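Local coordinates for protein MgGH51 (Meripilus giganteus, PDB 6ZPV) that hydrolyses alpha-L-arabinofuranosidic bonds as a family GH51 glycosidase, probably releasing arabinose side chains from plant cell-wall polysaccharides, at residues A[129-134]-A[175-180]; A[358-363]-A[386-391]; A[463-468]-A[534-539]. One frame throughout, in Å; residues are numbered along the deposited sequence.

Contact 1. Residues A[129-134]-A[175-180]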
# COMPACT_ATOMS: atom_id res chain seq x y z
N ALA A 129 -13.76 -11.42 36.99
CA ALA A 129 -13.01 -11.65 35.73
C ALA A 129 -13.39 -10.59 34.70
O ALA A 129 -14.57 -10.28 34.52
CB ALA A 129 -13.38 -13.02 35.18
N LEU A 130 -12.37 -10.15 33.96
CA LEU A 130 -12.51 -9.36 32.72
C LEU A 130 -12.32 -10.37 31.61
O LEU A 130 -11.23 -11.03 31.55
CB LEU A 130 -11.46 -8.26 32.76
CG LEU A 130 -11.29 -7.30 31.59
CD1 LEU A 130 -11.06 -7.92 30.23
CD2 LEU A 130 -12.20 -6.12 31.53
N THR A 131 -13.30 -10.56 30.75
CA THR A 131 -13.26 -11.49 29.63
C THR A 131 -13.10 -10.69 28.34
O THR A 131 -13.77 -9.71 28.11
CB THR A 131 -14.52 -12.34 29.58
OG1 THR A 131 -14.61 -13.06 30.83
CG2 THR A 131 -14.49 -13.38 28.47
N VAL A 132 -12.21 -11.16 27.47
CA VAL A 132 -12.10 -10.65 26.10
C VAL A 132 -12.35 -11.82 25.14
O VAL A 132 -12.15 -13.00 25.50
CB VAL A 132 -10.75 -9.98 25.82
CG1 VAL A 132 -10.46 -8.92 26.83
CG2 VAL A 132 -9.58 -10.95 25.70
N GLY A 133 -12.75 -11.52 23.93
CA GLY A 133 -13.00 -12.60 22.98
C GLY A 133 -13.49 -12.15 21.66
O GLY A 133 -13.45 -10.97 21.28
N LEU A 134 -13.87 -13.16 20.86
CA LEU A 134 -14.48 -12.99 19.55
C LEU A 134 -15.89 -13.65 19.58
O LEU A 134 -16.00 -14.74 20.13
CB LEU A 134 -13.60 -13.62 18.47
CG LEU A 134 -12.34 -12.82 18.16
CD1 LEU A 134 -11.28 -13.74 17.53
CD2 LEU A 134 -12.67 -11.67 17.22
N SER A 175 -17.31 -9.91 15.81
CA SER A 175 -16.80 -8.76 16.57
C SER A 175 -15.89 -9.21 17.72
O SER A 175 -16.04 -10.32 18.26
CB SER A 175 -17.92 -7.94 17.12
OG SER A 175 -18.66 -7.28 16.11
N PHE A 176 -14.95 -8.34 18.04
CA PHE A 176 -14.21 -8.43 19.30
C PHE A 176 -15.11 -7.98 20.44
O PHE A 176 -15.93 -7.06 20.24
CB PHE A 176 -13.00 -7.53 19.21
CG PHE A 176 -12.17 -7.40 20.46
CD1 PHE A 176 -11.41 -8.48 20.91
CD2 PHE A 176 -12.12 -6.22 21.17
CE1 PHE A 176 -10.64 -8.41 22.05
CE2 PHE A 176 -11.29 -6.13 22.31
CZ PHE A 176 -10.59 -7.21 22.76
N PHE A 177 -14.97 -8.57 21.62
CA PHE A 177 -15.76 -8.14 22.78
C PHE A 177 -14.88 -8.08 24.02
O PHE A 177 -13.86 -8.80 24.16
CB PHE A 177 -16.96 -9.06 23.04
CG PHE A 177 -16.68 -10.44 23.56
CD1 PHE A 177 -16.44 -10.66 24.91
CD2 PHE A 177 -16.68 -11.53 22.70
CE1 PHE A 177 -16.22 -11.96 25.36
CE2 PHE A 177 -16.48 -12.81 23.17
CZ PHE A 177 -16.25 -13.03 24.54
N VAL A 178 -15.35 -7.25 24.95
CA VAL A 178 -14.87 -7.15 26.34
C VAL A 178 -16.10 -7.19 27.22
O VAL A 178 -17.03 -6.39 26.99
CB VAL A 178 -14.07 -5.87 26.57
CG1 VAL A 178 -13.64 -5.74 28.01
CG2 VAL A 178 -12.90 -5.78 25.62
N THR A 179 -16.16 -8.08 28.21
CA THR A 179 -17.28 -8.13 29.16
C THR A 179 -16.77 -8.32 30.58
O THR A 179 -15.73 -8.94 30.83
CB THR A 179 -18.28 -9.23 28.80
OG1 THR A 179 -17.69 -10.52 28.82
CG2 THR A 179 -18.94 -8.99 27.48
N ILE A 180 -17.64 -7.91 31.51
CA ILE A 180 -17.57 -8.38 32.92
C ILE A 180 -18.96 -8.94 33.26
O ILE A 180 -19.96 -8.74 32.54
CB ILE A 180 -17.15 -7.25 33.87
CG1 ILE A 180 -18.14 -6.09 33.92
CG2 ILE A 180 -15.75 -6.78 33.59
CD1 ILE A 180 -17.81 -5.04 34.96
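Two neighbouring antiparallel strands of a five-stranded sheet are joined here, with T131 opposite T179 and G133 opposite F177 in hydrogen-bonded pairs. T131 N to T179 O and T179 N to T131 O both measure 2.9 Å and are nearly straight. At the second pair G133 N reaches F177 O at 2.9 Å with a bend to 143° at the hydrogen, while F177 N returns a bond to G133 O. The distinctive feature is the F177 ring. With CG between its own backbone N and carbonyl carbon (chi1 71°), it folds over the glycine, G133 CA lying 3.7 Å from the ring centroid in a CH-pi contact; a CB on G133 would collide with this ring. T131 CG2 meets the ring edge, 3.8 Å from F177 CE1. An alanine in place of F177 is likely to open a gap over G133 and deprive R93 of its cation-pi partner. On the face opposite F177, V132 CG1 runs beside V178 CG2 at 4.2 Å, and the F176 ring nears V132 CB. L134 and F176 touch L197 of strand 189-198 in the facing sheet of this beta sandwich, while strands 141-150 and 93-98 flank the pair.

Contact 2. Residues A[358-363]-A[386-391]; sequences SYPYRW and WNPVLS. With NAG (2-acetamido-2-deoxy-beta-D-glucopyranose), chain B; NAG (2-acetamido-2-deoxy-beta-D-glucopyranose), chain C; BMA (beta-D-mannopyranose), chain D; MAN (alpha-D-mannopyranose), chain E.
L390 packs against Y359, P360 and W363 in the first turn of helix 359-373. Its CD1 stands over one face of the W363 indole, 4.0 Å from the centroid of the five-membered ring and 9° off the normal, a well-centred CH-pi contact. The same methyl lies 3.8 Å from Y359 CE2, and the other branch, L390 CD2, rests 3.8 Å from P360 CA. Placing CG anti to the carbonyl carbon (chi1 -55°) carries both methyls toward the helix. At the indole edge, S391 O comes within 3.4 Å of W363 CD1. Beside this tight cluster two prolines cross at about a right angle, P360 CG to P388 CG at 3.8 Å; a cis peptide precedes P388. Toward solvent the contact is looser and polar: a water donates to P360 O at 2.8 Å and accepts from S391 N, bridging helix and loop where no direct hydrogen bond joins them. Beyond the loop, a glycan covers its far side. The first N-acetylglucosamine lies over one face of W386, N387 ND2 donates to O3 of the second at 3.2 Å (169°), and V389 CG2 touches that sugar's C6. In the (beta/alpha)8 barrel, the loop follows strand 378-381, whose A381 meets Y359, W363 and L390, while Y359 OH bonds V348 O of strand 345-348 and W363 NE1 bonds P392 O.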
# COMPACT_ATOMS: atom_id res chain seq x y z
N SER A 358 6.03 27.93 -5.67
CA SER A 358 6.98 27.80 -4.54
C SER A 358 7.94 26.63 -4.67
O SER A 358 8.95 26.62 -3.96
CB SER A 358 6.20 27.70 -3.25
OG SER A 358 5.48 26.48 -3.25
N TYR A 359 7.62 25.65 -5.49
CA TYR A 359 8.51 24.47 -5.52
C TYR A 359 9.94 24.84 -5.86
O TYR A 359 10.85 24.21 -5.32
CB TYR A 359 8.01 23.36 -6.45
CG TYR A 359 8.68 22.02 -6.24
CD1 TYR A 359 8.52 21.30 -5.05
CD2 TYR A 359 9.39 21.37 -7.24
CE1 TYR A 359 9.00 20.02 -4.87
CE2 TYR A 359 9.85 20.08 -7.09
CZ TYR A 359 9.61 19.38 -5.92
OH TYR A 359 10.01 18.05 -5.84
N PRO A 360 10.25 25.82 -6.75
CA PRO A 360 11.67 26.08 -7.00
C PRO A 360 12.49 26.35 -5.73
O PRO A 360 13.56 25.77 -5.57
CB PRO A 360 11.65 27.18 -8.01
CG PRO A 360 10.36 26.98 -8.78
CD PRO A 360 9.38 26.53 -7.71
N TYR A 361 12.01 27.17 -4.82
CA TYR A 361 12.78 27.43 -3.60
C TYR A 361 12.68 26.26 -2.63
O TYR A 361 13.60 26.01 -1.86
CB TYR A 361 12.48 28.80 -2.94
CG TYR A 361 11.14 28.97 -2.24
CD1 TYR A 361 10.88 28.33 -1.04
CD2 TYR A 361 10.16 29.80 -2.73
CE1 TYR A 361 9.66 28.52 -0.38
CE2 TYR A 361 8.95 29.99 -2.10
CZ TYR A 361 8.72 29.38 -0.89
OH TYR A 361 7.48 29.58 -0.28
N ARG A 362 11.52 25.59 -2.59
CA ARG A 362 11.38 24.44 -1.69
C ARG A 362 12.33 23.29 -2.13
O ARG A 362 13.10 22.77 -1.29
CB ARG A 362 9.93 23.98 -1.58
CG ARG A 362 9.03 25.05 -0.98
CD ARG A 362 7.58 24.62 -0.79
NE ARG A 362 6.86 24.33 -2.03
CZ ARG A 362 6.44 23.16 -2.49
NH1 ARG A 362 6.75 22.02 -1.89
NH2 ARG A 362 5.67 23.12 -3.56
N TRP A 363 12.25 22.92 -3.39
CA TRP A 363 13.22 21.96 -3.96
C TRP A 363 14.64 22.45 -3.72
O TRP A 363 15.50 21.66 -3.27
CB TRP A 363 12.96 21.83 -5.48
CG TRP A 363 14.05 21.10 -6.22
CD1 TRP A 363 15.13 21.63 -6.84
CD2 TRP A 363 14.18 19.67 -6.36
NE1 TRP A 363 15.94 20.66 -7.33
CE2 TRP A 363 15.37 19.45 -7.06
CE3 TRP A 363 13.43 18.55 -5.94
CZ2 TRP A 363 15.83 18.18 -7.38
CZ3 TRP A 363 13.89 17.30 -6.25
CH2 TRP A 363 15.07 17.11 -6.97
N TRP A 386 10.78 19.83 -16.14
CA TRP A 386 11.50 20.98 -16.72
C TRP A 386 10.74 22.29 -16.71
O TRP A 386 11.29 23.29 -17.19
CB TRP A 386 12.00 20.66 -18.16
CG TRP A 386 12.73 19.36 -18.17
CD1 TRP A 386 12.34 18.23 -18.79
CD2 TRP A 386 13.92 19.04 -17.47
NE1 TRP A 386 13.18 17.17 -18.50
CE2 TRP A 386 14.18 17.67 -17.71
CE3 TRP A 386 14.80 19.75 -16.66
CZ2 TRP A 386 15.26 17.02 -17.15
CZ3 TRP A 386 15.89 19.11 -16.12
CH2 TRP A 386 16.11 17.75 -16.36
N ASN A 387 9.55 22.33 -16.15
CA ASN A 387 8.74 23.57 -16.11
C ASN A 387 7.98 23.57 -14.79
O ASN A 387 6.97 22.88 -14.66
CB ASN A 387 7.79 23.69 -17.28
CG ASN A 387 8.47 23.94 -18.59
OD1 ASN A 387 8.94 25.07 -18.81
ND2 ASN A 387 8.58 22.92 -19.44
N PRO A 388 8.47 24.26 -13.73
CA PRO A 388 9.52 25.26 -13.80
C PRO A 388 10.90 24.64 -13.78
O PRO A 388 11.10 23.49 -13.39
CB PRO A 388 9.30 26.02 -12.47
CG PRO A 388 8.72 24.99 -11.53
CD PRO A 388 7.83 24.14 -12.42
N VAL A 389 11.87 25.46 -14.11
CA VAL A 389 13.27 25.04 -14.12
C VAL A 389 13.83 25.04 -12.70
O VAL A 389 13.73 26.02 -11.99
CB VAL A 389 14.07 25.99 -14.98
CG1 VAL A 389 15.53 25.54 -14.97
CG2 VAL A 389 13.47 26.11 -16.38
N LEU A 390 14.31 23.88 -12.25
CA LEU A 390 14.78 23.67 -10.88
C LEU A 390 16.29 23.72 -10.74
O LEU A 390 17.00 23.34 -11.66
CB LEU A 390 14.26 22.36 -10.33
CG LEU A 390 12.74 22.19 -10.37
CD1 LEU A 390 12.37 20.77 -9.88
CD2 LEU A 390 12.03 23.23 -9.53
N SER A 391 16.75 24.16 -9.57
CA SER A 391 18.16 24.17 -9.18
C SER A 391 18.22 23.58 -7.77
O SER A 391 17.52 24.05 -6.87
CB SER A 391 18.65 25.60 -9.16
OG SER A 391 19.98 25.61 -8.70
C1 NAG B . 16.98 17.11 -21.19
C2 NAG B . 17.25 18.46 -20.49
C3 NAG B . 16.05 19.37 -20.35
C4 NAG B . 15.17 19.49 -21.55
C5 NAG B . 14.96 18.08 -22.08
C6 NAG B . 14.21 18.10 -23.43
C7 NAG B . 19.24 18.16 -19.10
C8 NAG B . 19.81 17.70 -17.75
N2 NAG B . 17.94 18.26 -19.23
O3 NAG B . 16.43 20.67 -19.85
O4 NAG B . 13.86 20.02 -21.31
O5 NAG B . 16.16 17.41 -22.37
O6 NAG B . 14.87 18.96 -24.36
O7 NAG B . 19.99 18.51 -20.01
C1 NAG C . 13.65 21.38 -21.58
C2 NAG C . 12.15 21.62 -21.75
C3 NAG C . 11.88 23.06 -21.98
C4 NAG C . 12.50 23.81 -20.79
C5 NAG C . 13.96 23.40 -20.52
C6 NAG C . 14.56 24.03 -19.24
C7 NAG C . 10.77 19.83 -22.68
C8 NAG C . 10.35 19.12 -23.97
N2 NAG C . 11.64 20.79 -22.85
O3 NAG C . 10.46 23.26 -21.95
O4 NAG C . 12.58 25.22 -21.06
O5 NAG C . 14.08 22.01 -20.37
O6 NAG C . 15.91 23.63 -18.86
O7 NAG C . 10.34 19.45 -21.61
C1 BMA D . 11.54 26.05 -20.62
C2 BMA D . 12.15 27.45 -20.41
C3 BMA D . 11.05 28.45 -20.08
C4 BMA D . 9.95 28.45 -21.15
C5 BMA D . 9.48 27.03 -21.40
C6 BMA D . 8.53 27.00 -22.62
O2 BMA D . 12.90 27.91 -21.56
O3 BMA D . 11.60 29.78 -19.99
O4 BMA D . 8.87 29.29 -20.82
O5 BMA D . 10.58 26.18 -21.72
O6 BMA D . 7.86 25.72 -22.59
C1 MAN E . 11.75 30.23 -18.65
C2 MAN E . 11.94 31.73 -18.69
C3 MAN E . 13.30 32.15 -19.32
C4 MAN E . 14.42 31.41 -18.64
C5 MAN E . 14.18 29.89 -18.67
C6 MAN E . 15.34 29.11 -17.97
O2 MAN E . 11.87 32.26 -17.34
O3 MAN E . 13.50 33.53 -19.11
O4 MAN E . 15.67 31.75 -19.26
O5 MAN E . 12.90 29.62 -18.08
O6 MAN E . 15.26 29.39 -16.54
O HOH W 1 14.81 25.60 -8.07

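Contact 3. Residues A[463-468]-A[534-539]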
# COMPACT_ATOMS: atom_id res chain seq x y z
N PHE A 463 1.14 0.24 -22.81
CA PHE A 463 1.97 1.37 -22.34
C PHE A 463 3.23 0.84 -21.63
O PHE A 463 4.33 1.43 -21.82
CB PHE A 463 1.11 2.17 -21.35
CG PHE A 463 1.74 3.46 -20.88
CD1 PHE A 463 1.73 4.59 -21.67
CD2 PHE A 463 2.23 3.59 -19.58
CE1 PHE A 463 2.26 5.79 -21.22
CE2 PHE A 463 2.76 4.77 -19.13
CZ PHE A 463 2.72 5.89 -19.93
N MET A 464 3.15 -0.25 -20.87
CA MET A 464 4.30 -0.81 -20.16
C MET A 464 5.35 -1.35 -21.13
O MET A 464 6.55 -1.31 -20.78
CB MET A 464 3.81 -1.88 -19.19
CG MET A 464 2.93 -1.30 -18.03
SD MET A 464 1.83 -2.48 -17.30
CE MET A 464 3.08 -3.37 -16.46
N THR A 465 4.97 -1.86 -22.30
CA THR A 465 5.97 -2.28 -23.28
C THR A 465 6.85 -1.07 -23.66
O THR A 465 8.06 -1.23 -23.87
CB THR A 465 5.39 -2.93 -24.54
OG1 THR A 465 4.64 -1.99 -25.32
CG2 THR A 465 4.60 -4.17 -24.22
N GLY A 466 6.25 0.12 -23.73
CA GLY A 466 7.02 1.33 -24.01
C GLY A 466 7.90 1.70 -22.81
O GLY A 466 9.02 2.14 -23.00
N LEU A 467 7.40 1.58 -21.58
CA LEU A 467 8.25 1.81 -20.40
C LEU A 467 9.50 0.92 -20.48
O LEU A 467 10.62 1.36 -20.18
CB LEU A 467 7.46 1.59 -19.12
CG LEU A 467 6.25 2.47 -18.89
CD1 LEU A 467 5.58 2.10 -17.59
CD2 LEU A 467 6.60 3.94 -18.88
N GLU A 468 9.29 -0.34 -20.84
CA GLU A 468 10.39 -1.29 -20.88
C GLU A 468 11.34 -1.00 -22.02
O GLU A 468 12.59 -1.00 -21.85
CB GLU A 468 9.84 -2.74 -20.91
CG GLU A 468 10.87 -3.80 -20.72
CD GLU A 468 10.26 -5.18 -20.51
OE1 GLU A 468 9.99 -5.85 -21.51
OE2 GLU A 468 10.05 -5.55 -19.31
N THR A 534 -2.82 -0.86 -31.73
CA THR A 534 -3.31 -1.67 -30.59
C THR A 534 -2.34 -2.76 -30.18
O THR A 534 -2.55 -3.33 -29.10
CB THR A 534 -4.67 -2.25 -30.92
OG1 THR A 534 -4.58 -2.94 -32.16
CG2 THR A 534 -5.74 -1.21 -31.03
N LEU A 535 -1.37 -3.14 -31.02
CA LEU A 535 -0.55 -4.33 -30.77
C LEU A 535 0.86 -3.90 -30.44
O LEU A 535 1.53 -3.19 -31.23
CB LEU A 535 -0.52 -5.24 -32.00
CG LEU A 535 0.20 -6.58 -31.82
CD1 LEU A 535 -0.50 -7.47 -30.81
CD2 LEU A 535 0.33 -7.28 -33.15
N HIS A 536 1.36 -4.28 -29.26
CA HIS A 536 2.68 -3.85 -28.77
C HIS A 536 3.41 -5.01 -28.16
O HIS A 536 2.81 -5.99 -27.72
CB HIS A 536 2.49 -2.72 -27.72
CG HIS A 536 1.96 -1.46 -28.31
ND1 HIS A 536 2.80 -0.50 -28.76
CD2 HIS A 536 0.67 -1.12 -28.61
CE1 HIS A 536 2.00 0.43 -29.33
NE2 HIS A 536 0.74 0.08 -29.27
N TRP A 537 4.73 -4.91 -28.10
CA TRP A 537 5.55 -5.97 -27.50
C TRP A 537 6.85 -5.37 -26.99
O TRP A 537 7.25 -4.27 -27.40
CB TRP A 537 5.83 -7.09 -28.55
CG TRP A 537 6.43 -6.57 -29.81
CD1 TRP A 537 7.76 -6.33 -30.06
CD2 TRP A 537 5.70 -6.16 -31.00
NE1 TRP A 537 7.90 -5.78 -31.31
CE2 TRP A 537 6.65 -5.68 -31.90
CE3 TRP A 537 4.36 -6.14 -31.33
CZ2 TRP A 537 6.29 -5.17 -33.16
CZ3 TRP A 537 4.02 -5.68 -32.57
CH2 TRP A 537 4.97 -5.20 -33.48
N SER A 538 7.53 -6.13 -26.14
CA SER A 538 8.86 -5.78 -25.61
C SER A 538 9.57 -7.08 -25.24
O SER A 538 8.94 -7.98 -24.65
CB SER A 538 8.74 -4.85 -24.41
OG SER A 538 10.01 -4.57 -23.84
N ILE A 539 10.86 -7.18 -25.57
CA ILE A 539 11.64 -8.41 -25.41
C ILE A 539 12.84 -8.08 -24.54
O ILE A 539 13.62 -7.16 -24.83
CB ILE A 539 12.05 -9.01 -26.76
CG1 ILE A 539 10.81 -9.21 -27.64
CG2 ILE A 539 12.81 -10.27 -26.52
CD1 ILE A 539 11.05 -9.68 -29.03
O HOH W 2 5.26 -0.13 -27.37
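The imidazole of H536 meets T465 obliquely and mainly through its root: T465 OG1 lies 3.3 Å from H536 CB, the two side chains crossing at about a right angle. A water links the ring to the hydroxyl, standing 2.8 Å from H536 ND1 and donating to T465 OG1, also at 2.8 Å. That hydroxyl is hydrogen-bonded to A462 O as well, and the other imidazole nitrogen, NE2, to G533 O, which helps to fix the ring. The indole of W537 projects from the other side of the strand, with L535 CG at its edge and in its plane and NE1 bonded to T527 O; only its backbone faces the helix, where T465 CB packs 3.7 Å from W537 O. One turn further along the helix, S538 OG donates to E468 OE1 at 2.7 Å, using the carboxylate lone pair turned away from OE2. E468 reaches it with CG anti to the backbone N (chi1 -170°) and an extended chain. The remaining oxygen, OE2, takes a salt bridge from K551 on adjacent strand 547-554 and a hydrogen bond with Y18. The axes of helix segment 463-468 and strand segment 535-539 run 7.2 Å apart at 33°. The chemistry implies a polar seam between a barrel helix and the C-terminal antiparallel sheet: both oxygens of the buried carboxylate have partners, and K551 probably favours the ionised carboxylate of E468.

Contacts 2 and 3 belong to the same (beta/alpha)8 barrel through helices 359-373 and 454-469, whereas contact 1 lies in a separate beta sandwich. Contact 1 is buried there, its centre about 56 Å from that of contact 2 and about 55 Å from that of contact 3, across the middle of the molecule. Contacts 2 and 3 are closer, their nearest atoms about 15 Å apart, but do not touch. Backbone hydrogen bonds hold contact 1, where both partners are strands of one sheet. Contacts 2 and 3 depend on side chains and each include a water bridge: the former is apolar, partly buried and bordered by glycan, whereas the latter is fully buried yet polar, with a carboxylate.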